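Long-range contacts in cysteine synthase (Helicobacter pylori, PDB 6AHI), which catalyses the pyridoxal-phosphate-dependent synthesis of L-cysteine from O-acetyl-L-serine and hydrogen sulfide, and also has cystathionine beta-synthase activity: residues H158-E163 / A186-Y191; T173-G178 / I199-V204; A177-G182 / P231-L236; S209-G214 / E227-F232. All coordinates share one frame; numbering follows the deposited sequence.

Interaction 1 (H158-E163 / A186-Y191)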
loop_
_atom_site.group_PDB
_atom_site.type_symbol
_atom_site.label_atom_id
_atom_site.label_comp_id
_atom_site.label_asym_id
_atom_site.label_seq_id
_atom_site.Cartn_x
_atom_site.Cartn_y
_atom_site.Cartn_z
ATOM N N HIS A 158 -11.340 14.453 -15.218
ATOM C CA HIS A 158 -12.663 13.832 -15.020
ATOM C C HIS A 158 -12.777 13.086 -13.679
ATOM O O HIS A 158 -13.889 12.798 -13.263
ATOM C CB HIS A 158 -13.002 12.923 -16.213
ATOM C CG HIS A 158 -13.448 13.686 -17.431
ATOM N ND1 HIS A 158 -14.602 14.430 -17.427
ATOM C CD2 HIS A 158 -12.910 13.847 -18.665
ATOM C CE1 HIS A 158 -14.780 14.996 -18.610
ATOM N NE2 HIS A 158 -13.743 14.667 -19.383
ATOM N N THR A 159 -11.659 12.747 -13.023
ATOM C CA THR A 159 -11.669 11.826 -11.867
ATOM C C THR A 159 -11.050 12.519 -10.651
ATOM O O THR A 159 -11.760 12.944 -9.746
ATOM C CB THR A 159 -10.975 10.497 -12.221
ATOM O OG1 THR A 159 -9.592 10.712 -12.534
ATOM C CG2 THR A 159 -11.651 9.787 -13.374
ATOM N N LEU A 160 -9.728 12.701 -10.680
ATOM C CA LEU A 160 -8.970 13.264 -9.553
ATOM C C LEU A 160 -9.469 14.674 -9.200
ATOM O O LEU A 160 -9.728 14.977 -8.053
ATOM C CB LEU A 160 -7.491 13.312 -9.936
ATOM C CG LEU A 160 -6.550 13.827 -8.854
ATOM C CD1 LEU A 160 -6.749 13.053 -7.569
ATOM C CD2 LEU A 160 -5.092 13.739 -9.303
ATOM N N ALA A 161 -9.550 15.556 -10.204
ATOM C CA ALA A 161 -9.726 16.985 -9.917
ATOM C C ALA A 161 -11.088 17.239 -9.272
ATOM O O ALA A 161 -11.162 17.942 -8.258
ATOM C CB ALA A 161 -9.510 17.822 -11.152
ATOM N N PRO A 162 -12.204 16.665 -9.772
ATOM C CA PRO A 162 -13.498 16.878 -9.121
ATOM C C PRO A 162 -13.541 16.351 -7.683
ATOM O O PRO A 162 -14.198 16.925 -6.794
ATOM C CB PRO A 162 -14.520 16.129 -9.995
ATOM C CG PRO A 162 -13.830 15.934 -11.320
ATOM C CD PRO A 162 -12.337 15.924 -11.044
ATOM N N GLU A 163 -12.826 15.261 -7.438
ATOM C CA GLU A 163 -12.774 14.672 -6.093
ATOM C C GLU A 163 -12.109 15.665 -5.129
ATOM O O GLU A 163 -12.541 15.863 -4.026
ATOM C CB GLU A 163 -12.009 13.350 -6.200
ATOM C CG GLU A 163 -12.336 12.310 -5.157
ATOM C CD GLU A 163 -11.421 11.116 -5.352
ATOM O OE1 GLU A 163 -11.732 10.229 -6.170
ATOM O OE2 GLU A 163 -10.383 11.094 -4.688
ATOM N N ALA A 186 -1.477 18.801 -15.908
ATOM C CA ALA A 186 -2.259 19.522 -16.893
ATOM C C ALA A 186 -3.763 19.277 -16.728
ATOM O O ALA A 186 -4.562 20.197 -16.900
ATOM C CB ALA A 186 -1.825 19.149 -18.299
ATOM N N GLY A 187 -4.149 18.024 -16.492
ATOM C CA GLY A 187 -5.554 17.648 -16.363
ATOM C C GLY A 187 -6.213 18.281 -15.136
ATOM O O GLY A 187 -7.326 18.853 -15.202
ATOM N N THR A 188 -5.510 18.176 -14.021
ATOM C CA THR A 188 -5.952 18.673 -12.750
ATOM C C THR A 188 -5.975 20.204 -12.803
ATOM O O THR A 188 -6.951 20.807 -12.364
ATOM C CB THR A 188 -5.086 18.159 -11.599
ATOM O OG1 THR A 188 -5.016 16.744 -11.674
ATOM C CG2 THR A 188 -5.633 18.533 -10.235
ATOM N N ALA A 189 -4.921 20.813 -13.366
ATOM C CA ALA A 189 -4.813 22.251 -13.430
ATOM C C ALA A 189 -5.959 22.850 -14.245
ATOM O O ALA A 189 -6.517 23.904 -13.880
ATOM C CB ALA A 189 -3.480 22.662 -13.987
ATOM N N ARG A 190 -6.286 22.205 -15.362
ATOM C CA ARG A 190 -7.368 22.701 -16.246
ATOM C C ARG A 190 -8.668 22.768 -15.458
ATOM O O ARG A 190 -9.343 23.761 -15.519
ATOM C CB ARG A 190 -7.567 21.755 -17.429
ATOM C CG ARG A 190 -8.682 22.178 -18.373
ATOM C CD ARG A 190 -8.877 21.291 -19.586
ATOM N NE ARG A 190 -7.769 20.379 -19.818
ATOM C CZ ARG A 190 -6.481 20.718 -19.849
ATOM N NH2 ARG A 190 -5.538 19.840 -19.594
ATOM N N TYR A 191 -8.985 21.701 -14.753
ATOM C CA TYR A 191 -10.232 21.634 -13.957
ATOM C C TYR A 191 -10.247 22.669 -12.821
ATOM O O TYR A 191 -11.259 23.337 -12.619
ATOM C CB TYR A 191 -10.434 20.248 -13.351
ATOM C CG TYR A 191 -11.766 20.098 -12.657
ATOM C CD1 TYR A 191 -12.915 19.752 -13.355
ATOM C CD2 TYR A 191 -11.883 20.357 -11.311
ATOM C CE1 TYR A 191 -14.138 19.636 -12.720
ATOM C CE2 TYR A 191 -13.097 20.250 -10.655
ATOM C CZ TYR A 191 -14.217 19.858 -11.354
ATOM O OH TYR A 191 -15.405 19.726 -10.699
#
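Helix 160-168 packs against helix 183-195 in this PLP-dependent fold through A161, P162, T188 and Y191. A161 faces T188 at the shortest backbone separation, their CA atoms 5.0 Å apart. The methyl of A161 points at the partner helix and fits between two side chains: its CB lies 3.4 Å from Y191 CB and 4.0 Å from T188 CG2. Y191 holds its CG anti to the backbone N (chi1 -174°), which carries the phenol out from its own helix and across the start of the other. There the pyrrolidine ring of P162 lies over the aromatic face in a CH-pi contact, P162 CG sitting 4.2 Å from the centroid of the Y191 ring and 22° off its normal, while P162 CB approaches Y191 OH at 3.8 Å. L160 adds the end of one branch, its CD2 3.8 Å from T188 OG1. That hydroxyl is engaged within its own helix by a hydrogen bond to T184 O, and the contact between the segments is one of van der Waals and CH-pi forces. Y157 of helix 151-158 meets the Y191 ring edge-to-face, T188 also touches F175 of strand 174-178, and L160 reaches R48 of helix 48-60, which places the helix pair against two further helices and the six-stranded sheet.

Interaction 2 (T173-G178 / I199-V204); sequences TSFVAG and IRLIGV
V176 places CG1 anti to its backbone N (chi1 177°), whereas V204 has CG2 beside its backbone N, anti to the carbonyl carbon, and this brings V204 CG2 to V176 CG1 at 3.5 Å, a tight carbon pair. On that same face V176 CG2 rests 4.0 Å from I202 CB, the two side chains running side by side. The other face carries F175, whose ring is met at its edge by L201 CD2, while F175 CB touches I199 CD1 at 4.0 Å. Between these two layers of side chains the strands 174-178 and 200-204 run parallel, 18° apart in direction, as neighbours in a beta-alpha-beta unit whose crossover is helix 183-195. The I202 N to F175 O bond, 2.9 Å, is nearly straight. V204 N to A177 O is similarly short at 2.8 Å but bent to 134°, its donor standing above the carbonyl plane. The chemistry therefore divides: five backbone bonds join the strands, while the outward backbone groups pair with neighbours such as L289 and D239. Apolar branches pack on both faces, and S174 and R200 add a polar end on the V176 face, where both bond to E278 of helix 266-281, the glutamate probably neutralising the arginine.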
loop_
_atom_site.group_PDB
_atom_site.type_symbol
_atom_site.label_atom_id
_atom_site.label_comp_id
_atom_site.label_asym_id
_atom_site.label_seq_id
_atom_site.Cartn_x
_atom_site.Cartn_y
_atom_site.Cartn_z
ATOM N N THR A 173 -5.149 28.389 -3.128
ATOM C CA THR A 173 -4.334 29.478 -3.576
ATOM C C THR A 173 -3.421 29.001 -4.721
ATOM O O THR A 173 -3.162 29.743 -5.679
ATOM C CB THR A 173 -3.468 30.016 -2.430
ATOM O OG1 THR A 173 -4.275 30.177 -1.256
ATOM C CG2 THR A 173 -2.786 31.311 -2.797
ATOM N N SER A 174 -2.937 27.765 -4.603
ATOM C CA SER A 174 -1.948 27.238 -5.501
ATOM C C SER A 174 -2.103 25.712 -5.628
ATOM O O SER A 174 -2.493 25.005 -4.688
ATOM C CB SER A 174 -0.566 27.630 -5.006
ATOM O OG SER A 174 0.427 27.158 -5.931
ATOM N N PHE A 175 -1.723 25.213 -6.815
ATOM C CA PHE A 175 -1.613 23.818 -7.156
ATOM C C PHE A 175 -0.182 23.552 -7.629
ATOM O O PHE A 175 0.302 24.162 -8.566
ATOM C CB PHE A 175 -2.619 23.432 -8.233
ATOM C CG PHE A 175 -2.504 22.018 -8.752
ATOM C CD1 PHE A 175 -2.436 20.950 -7.867
ATOM C CD2 PHE A 175 -2.447 21.752 -10.117
ATOM C CE1 PHE A 175 -2.340 19.650 -8.333
ATOM C CE2 PHE A 175 -2.346 20.449 -10.574
ATOM C CZ PHE A 175 -2.296 19.401 -9.687
ATOM N N VAL A 176 0.480 22.641 -6.926
ATOM C CA VAL A 176 1.855 22.305 -7.113
ATOM C C VAL A 176 1.921 20.806 -7.382
ATOM O O VAL A 176 1.500 20.038 -6.512
ATOM C CB VAL A 176 2.662 22.647 -5.844
ATOM C CG1 VAL A 176 4.118 22.241 -5.987
ATOM C CG2 VAL A 176 2.522 24.122 -5.474
ATOM N N ALA A 177 2.475 20.390 -8.535
ATOM C CA ALA A 177 2.500 18.965 -8.852
ATOM C C ALA A 177 3.702 18.633 -9.742
ATOM O O ALA A 177 4.093 19.453 -10.591
ATOM C CB ALA A 177 1.211 18.549 -9.526
ATOM N N GLY A 178 4.273 17.455 -9.504
ATOM C CA GLY A 178 5.345 16.902 -10.314
ATOM C C GLY A 178 4.883 16.621 -11.742
ATOM O O GLY A 178 3.719 16.266 -11.984
ATOM N N ILE A 199 -6.264 30.600 -9.150
ATOM C CA ILE A 199 -5.280 29.654 -8.585
ATOM C C ILE A 199 -3.939 29.779 -9.334
ATOM O O ILE A 199 -3.887 29.978 -10.541
ATOM C CB ILE A 199 -5.818 28.219 -8.602
ATOM C CG1 ILE A 199 -5.048 27.295 -7.658
ATOM C CG2 ILE A 199 -5.861 27.692 -10.029
ATOM C CD1 ILE A 199 -5.645 25.907 -7.564
ATOM N N ARG A 200 -2.855 29.653 -8.582
ATOM C CA ARG A 200 -1.496 29.598 -9.123
ATOM C C ARG A 200 -1.183 28.139 -9.489
ATOM O O ARG A 200 -1.604 27.202 -8.833
ATOM C CB ARG A 200 -0.480 30.159 -8.107
ATOM C CG ARG A 200 -0.523 31.672 -7.946
ATOM C CD ARG A 200 0.281 32.182 -6.765
ATOM N NE ARG A 200 1.634 31.629 -6.711
ATOM C CZ ARG A 200 2.694 32.058 -7.401
ATOM N NH1 ARG A 200 2.580 33.043 -8.279
ATOM N NH2 ARG A 200 3.871 31.468 -7.223
ATOM N N LEU A 201 -0.422 27.959 -10.561
ATOM C CA LEU A 201 -0.028 26.644 -11.041
ATOM C C LEU A 201 1.504 26.555 -11.091
ATOM O O LEU A 201 2.130 27.331 -11.827
ATOM C CB LEU A 201 -0.566 26.439 -12.458
ATOM C CG LEU A 201 -2.080 26.498 -12.638
ATOM C CD1 LEU A 201 -2.428 26.253 -14.094
ATOM C CD2 LEU A 201 -2.772 25.471 -11.755
ATOM N N ILE A 202 2.067 25.601 -10.337
ATOM C CA ILE A 202 3.500 25.358 -10.259
ATOM C C ILE A 202 3.780 23.895 -10.597
ATOM O O ILE A 202 3.307 23.005 -9.904
ATOM C CB ILE A 202 4.073 25.679 -8.870
ATOM C CG1 ILE A 202 3.692 27.088 -8.393
ATOM C CG2 ILE A 202 5.578 25.406 -8.861
ATOM C CD1 ILE A 202 4.488 28.193 -9.016
ATOM N N GLY A 203 4.573 23.669 -11.650
ATOM C CA GLY A 203 5.011 22.337 -12.054
ATOM C C GLY A 203 6.343 22.022 -11.406
ATOM O O GLY A 203 7.152 22.918 -11.203
ATOM N N VAL A 204 6.567 20.760 -11.042
ATOM C CA VAL A 204 7.742 20.407 -10.271
ATOM C C VAL A 204 8.567 19.411 -11.087
ATOM O O VAL A 204 8.016 18.485 -11.626
ATOM C CB VAL A 204 7.337 19.829 -8.911
ATOM C CG1 VAL A 204 8.541 19.478 -8.059
ATOM C CG2 VAL A 204 6.393 20.770 -8.179
#

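Interaction 3 (A177-G182 / P231-L236)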
loop_
_atom_site.group_PDB
_atom_site.type_symbol
_atom_site.label_atom_id
_atom_site.label_comp_id
_atom_site.label_asym_id
_atom_site.label_seq_id
_atom_site.Cartn_x
_atom_site.Cartn_y
_atom_site.Cartn_z
ATOM N N ALA A 177 2.475 20.390 -8.535
ATOM C CA ALA A 177 2.500 18.965 -8.852
ATOM C C ALA A 177 3.702 18.633 -9.742
ATOM O O ALA A 177 4.093 19.453 -10.591
ATOM C CB ALA A 177 1.211 18.549 -9.526
ATOM N N GLY A 178 4.273 17.455 -9.504
ATOM C CA GLY A 178 5.345 16.902 -10.314
ATOM C C GLY A 178 4.883 16.621 -11.742
ATOM O O GLY A 178 3.719 16.266 -11.984
ATOM N N ILE A 179 5.825 16.785 -12.678
ATOM C CA ILE A 179 5.615 16.560 -14.103
ATOM C C ILE A 179 6.568 15.459 -14.559
ATOM O O ILE A 179 7.794 15.595 -14.389
ATOM C CB ILE A 179 5.845 17.844 -14.908
ATOM C CG1 ILE A 179 4.769 18.884 -14.609
ATOM C CG2 ILE A 179 5.964 17.543 -16.409
ATOM C CD1 ILE A 179 5.213 20.279 -14.892
ATOM N N GLY A 180 5.966 14.380 -15.077
ATOM C CA GLY A 180 6.621 13.366 -15.891
ATOM C C GLY A 180 6.180 13.511 -17.335
ATOM O O GLY A 180 6.800 14.220 -18.081
ATOM N N SER A 181 5.060 12.874 -17.685
ATOM C CA SER A 181 4.391 13.107 -18.975
ATOM C C SER A 181 3.744 14.498 -18.956
ATOM O O SER A 181 3.565 15.105 -19.958
ATOM C CB SER A 181 3.349 12.060 -19.222
ATOM O OG SER A 181 2.344 12.136 -18.214
ATOM N N GLY A 182 3.332 14.958 -17.763
ATOM C CA GLY A 182 2.611 16.215 -17.633
ATOM C C GLY A 182 1.100 16.045 -17.531
ATOM O O GLY A 182 0.404 17.029 -17.375
ATOM N N PRO A 231 3.575 18.137 -24.568
ATOM C CA PRO A 231 2.602 18.763 -25.464
ATOM C C PRO A 231 1.258 19.127 -24.796
ATOM O O PRO A 231 0.301 19.455 -25.482
ATOM C CB PRO A 231 2.441 17.661 -26.531
ATOM C CG PRO A 231 2.537 16.380 -25.743
ATOM C CD PRO A 231 3.625 16.674 -24.732
ATOM N N PHE A 232 1.182 19.096 -23.468
ATOM C CA PHE A 232 -0.142 19.216 -22.792
ATOM C C PHE A 232 -0.382 20.615 -22.227
ATOM O O PHE A 232 -1.462 20.866 -21.731
ATOM C CB PHE A 232 -0.300 18.189 -21.669
ATOM C CG PHE A 232 -0.257 16.762 -22.144
ATOM C CD1 PHE A 232 -1.060 16.339 -23.192
ATOM C CD2 PHE A 232 0.610 15.845 -21.563
ATOM C CE1 PHE A 232 -1.008 15.024 -23.635
ATOM C CE2 PHE A 232 0.661 14.530 -22.004
ATOM C CZ PHE A 232 -0.153 14.120 -23.039
ATOM N N PHE A 233 0.604 21.508 -22.350
ATOM C CA PHE A 233 0.635 22.751 -21.609
ATOM C C PHE A 233 0.212 23.959 -22.449
ATOM O O PHE A 233 0.232 25.062 -21.930
ATOM C CB PHE A 233 2.030 22.993 -21.031
ATOM C CG PHE A 233 2.483 21.999 -19.992
ATOM C CD1 PHE A 233 1.615 21.065 -19.455
ATOM C CD2 PHE A 233 3.800 22.000 -19.557
ATOM C CE1 PHE A 233 2.052 20.149 -18.509
ATOM C CE2 PHE A 233 4.242 21.080 -18.622
ATOM C CZ PHE A 233 3.367 20.149 -18.100
ATOM N N GLU A 234 -0.208 23.745 -23.704
ATOM C CA GLU A 234 -0.482 24.806 -24.675
ATOM C C GLU A 234 -1.450 25.876 -24.138
ATOM O O GLU A 234 -1.216 27.042 -24.374
ATOM C CB GLU A 234 -1.004 24.194 -25.980
ATOM C CG GLU A 234 -1.369 25.225 -27.038
ATOM C CD GLU A 234 -1.751 24.657 -28.399
ATOM O OE1 GLU A 234 -2.191 23.475 -28.465
ATOM O OE2 GLU A 234 -1.598 25.394 -29.402
ATOM N N ASN A 235 -2.518 25.493 -23.426
ATOM C CA ASN A 235 -3.561 26.474 -23.057
ATOM C C ASN A 235 -3.659 26.606 -21.539
ATOM O O ASN A 235 -4.722 26.860 -20.979
ATOM C CB ASN A 235 -4.925 26.121 -23.645
ATOM C CG ASN A 235 -4.950 26.203 -25.158
ATOM O OD1 ASN A 235 -4.456 27.161 -25.764
ATOM N ND2 ASN A 235 -5.518 25.184 -25.780
ATOM N N LEU A 236 -2.517 26.452 -20.873
ATOM C CA LEU A 236 -2.413 26.582 -19.433
ATOM C C LEU A 236 -1.612 27.830 -19.103
ATOM O O LEU A 236 -0.545 28.058 -19.651
ATOM C CB LEU A 236 -1.688 25.367 -18.850
ATOM C CG LEU A 236 -2.559 24.174 -18.507
ATOM C CD1 LEU A 236 -1.705 23.122 -17.835
ATOM C CD2 LEU A 236 -3.727 24.588 -17.613
#
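I179 opens the contact just beyond the end of strand 174-178, where its CD1 meets F233 CZ at 3.7 Å. The two side chains come from opposite directions, and I179 CG1 and CG2 each lie 4.0 Å from the same F233 CZ, so all three carbons gather round one corner of the ring. G180 then turns the chain towards the cofactor, its N bonded to the phosphate oxygen OP3 of the pyridoxal-lysine at position 46. S181 faces two ways. Its OG is hydrogen-bonded to the phosphate OP1 and to N152, whereas its carbonyl is directed at F232: S181 O lies near the plane of that ring, at its edge, 3.4 Å from F232 CD2. G182, at the N-cap of helix 183-195, gives its N to OP3 as well and adopts a positive phi of 98°, a conformation suited to glycine. The G182 carbonyl repeats the pattern of its neighbour, with G182 O near the plane of the second ring and 3.7 Å from F233 CE1. Both phenylalanines hold CG anti to the carbonyl carbon, chi1 -62° in F232 and -65° in F233, and present ring edges to the glycine-rich turn, the phosphate-binding loop of this family. The ring edges lie against the turn, and the amides of G180 and G182 bond to the phosphate. Both rings also touch A186 and F232 reaches P153 of helix 151-158, so loop 231-236 lies against the first turn of helix 183-195; I179 packs on F185 of the same helix.

Interaction 4 (S209-G214 / E227-F232); sequences SILNGG and EFIPPF
L211 and I229 are set slantwise to one another, and their methyl ends meet, L211 CD2 lying 3.8 Å from I229 CD1. I210 comes to the same methyl from another direction, its CD1 4.0 Å from I229 CD1, which leaves I229 CD1 touched by two side chains of the facing loop. I210 also lies along backbone. With chi1 at 55°, its CG1 is placed between the backbone N and the carbonyl carbon, and this less common setting lays CG1 against the peptide joining E227 to F228: I210 CG1 is 3.5 Å from E227 C and 3.6 Å from F228 N. I210 CD1 reaches F228 C as well, at 3.8 Å. A looser approach of L211 CD2 to P230 CD, 4.2 Å, extends the apolar patch inward from the surface. A type I beta turn from I210 to G213, closed by G213 N bonding to I210 O at 2.8 Å, presents the two side chains in succession. Both segments belong to the long connection between strands 200-206 and 240-244. E205 of the first strand accepts the hydrogen bond of L211 N, N212 ND2 reaches F241 O of the second, and L211 packs inward on I179, just past strand 174-178.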
loop_
_atom_site.group_PDB
_atom_site.type_symbol
_atom_site.label_atom_id
_atom_site.label_comp_id
_atom_site.label_asym_id
_atom_site.label_seq_id
_atom_site.Cartn_x
_atom_site.Cartn_y
_atom_site.Cartn_z
ATOM N N SER A 209 16.230 18.172 -15.355
ATOM C CA SER A 209 15.076 18.396 -16.226
ATOM C C SER A 209 15.202 19.812 -16.823
ATOM O O SER A 209 15.902 20.639 -16.259
ATOM C CB SER A 209 13.805 18.196 -15.406
ATOM O OG SER A 209 12.634 18.206 -16.197
ATOM N N ILE A 210 14.488 20.127 -17.909
ATOM C CA ILE A 210 14.807 21.357 -18.717
ATOM C C ILE A 210 13.795 22.511 -18.554
ATOM O O ILE A 210 13.986 23.549 -19.156
ATOM C CB ILE A 210 14.981 20.991 -20.211
ATOM C CG1 ILE A 210 13.764 20.242 -20.777
ATOM C CG2 ILE A 210 16.276 20.224 -20.417
ATOM C CD1 ILE A 210 12.499 21.070 -20.850
ATOM N N LEU A 211 12.739 22.366 -17.738
ATOM C CA LEU A 211 11.600 23.328 -17.802
ATOM C C LEU A 211 12.030 24.736 -17.363
ATOM O O LEU A 211 11.500 25.721 -17.882
ATOM C CB LEU A 211 10.421 22.803 -16.976
ATOM C CG LEU A 211 9.666 21.616 -17.596
ATOM C CD1 LEU A 211 8.677 20.996 -16.620
ATOM C CD2 LEU A 211 8.952 22.021 -18.869
ATOM N N ASN A 212 13.001 24.845 -16.444
ATOM C CA ASN A 212 13.565 26.160 -16.036
ATOM C C ASN A 212 14.833 26.505 -16.829
ATOM O O ASN A 212 15.611 27.355 -16.393
ATOM C CB ASN A 212 13.851 26.228 -14.534
ATOM C CG ASN A 212 12.644 26.708 -13.763
ATOM O OD1 ASN A 212 11.893 27.519 -14.291
ATOM N ND2 ASN A 212 12.452 26.216 -12.538
ATOM N N GLY A 213 15.047 25.855 -17.984
ATOM C CA GLY A 213 16.132 26.248 -18.899
ATOM C C GLY A 213 17.457 25.577 -18.569
ATOM O O GLY A 213 18.401 25.736 -19.293
ATOM N N GLY A 214 17.517 24.797 -17.483
ATOM C CA GLY A 214 18.733 24.047 -17.115
ATOM C C GLY A 214 19.101 22.992 -18.150
ATOM O O GLY A 214 18.278 22.609 -18.985
ATOM N N GLU A 227 12.926 15.866 -20.591
ATOM C CA GLU A 227 14.077 16.233 -21.431
ATOM C C GLU A 227 13.647 17.183 -22.563
ATOM O O GLU A 227 14.502 17.618 -23.348
ATOM C CB GLU A 227 14.744 14.977 -21.990
ATOM C CG GLU A 227 15.126 13.979 -20.909
ATOM C CD GLU A 227 16.026 12.830 -21.345
ATOM O OE1 GLU A 227 17.060 13.102 -22.000
ATOM O OE2 GLU A 227 15.694 11.659 -21.024
ATOM N N PHE A 228 12.346 17.502 -22.629
ATOM C CA PHE A 228 11.702 18.369 -23.605
ATOM C C PHE A 228 10.339 18.822 -23.059
ATOM O O PHE A 228 9.831 18.253 -22.085
ATOM C CB PHE A 228 11.526 17.636 -24.950
ATOM C CG PHE A 228 10.841 16.290 -24.867
ATOM C CD1 PHE A 228 9.487 16.197 -24.577
ATOM C CD2 PHE A 228 11.542 15.124 -25.118
ATOM C CE1 PHE A 228 8.857 14.965 -24.524
ATOM C CE2 PHE A 228 10.911 13.889 -25.048
ATOM C CZ PHE A 228 9.571 13.813 -24.744
ATOM N N ILE A 229 9.734 19.817 -23.716
ATOM C CA ILE A 229 8.414 20.380 -23.310
ATOM C C ILE A 229 7.326 19.340 -23.578
ATOM O O ILE A 229 7.201 18.853 -24.694
ATOM C CB ILE A 229 8.093 21.696 -24.057
ATOM C CG1 ILE A 229 9.163 22.779 -23.883
ATOM C CG2 ILE A 229 6.713 22.193 -23.645
ATOM C CD1 ILE A 229 9.440 23.196 -22.439
ATOM N N PRO A 230 6.525 18.939 -22.565
ATOM C CA PRO A 230 5.304 18.155 -22.791
ATOM C C PRO A 230 4.324 18.867 -23.712
ATOM O O PRO A 230 4.209 20.091 -23.669
ATOM C CB PRO A 230 4.672 18.038 -21.395
ATOM C CG PRO A 230 5.855 18.174 -20.478
ATOM C CD PRO A 230 6.750 19.209 -21.136
ATOM N N PRO A 231 3.575 18.137 -24.568
ATOM C CA PRO A 231 2.602 18.763 -25.464
ATOM C C PRO A 231 1.258 19.127 -24.796
ATOM O O PRO A 231 0.301 19.455 -25.482
ATOM C CB PRO A 231 2.441 17.661 -26.531
ATOM C CG PRO A 231 2.537 16.380 -25.743
ATOM C CD PRO A 231 3.625 16.674 -24.732
ATOM N N PHE A 232 1.182 19.096 -23.468
ATOM C CA PHE A 232 -0.142 19.216 -22.792
ATOM C C PHE A 232 -0.382 20.615 -22.227
ATOM O O PHE A 232 -1.462 20.866 -21.731
ATOM C CB PHE A 232 -0.300 18.189 -21.669
ATOM C CG PHE A 232 -0.257 16.762 -22.144
ATOM C CD1 PHE A 232 -1.060 16.339 -23.192
ATOM C CD2 PHE A 232 0.610 15.845 -21.563
ATOM C CE1 PHE A 232 -1.008 15.024 -23.635
ATOM C CE2 PHE A 232 0.661 14.530 -22.004
ATOM C CZ PHE A 232 -0.153 14.120 -23.039
#

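How the interactions relate
Interactions 1 to 3 all involve the beta-alpha-beta unit 174-206, which carries the phosphate-binding turn; interaction 4 lies in the connection after it. Interactions 1 and 2, their centres about 13 Å apart, alternate along the chain and meet where helix 183-195 lies on the strand pair, A189 CB touching L201 CD2. Interaction 3 starts from the same strand, 174-178, as interaction 2, shares A177 and G178 with it, and continues into the phosphate-binding turn. Interaction 4 ends on the same loop as interaction 3, sharing P231 and F232, with centres about 9 Å apart; its centre is about 22 Å from that of interaction 1. The series thus passes from helix packing through sheet and cofactor loop to a surface connection.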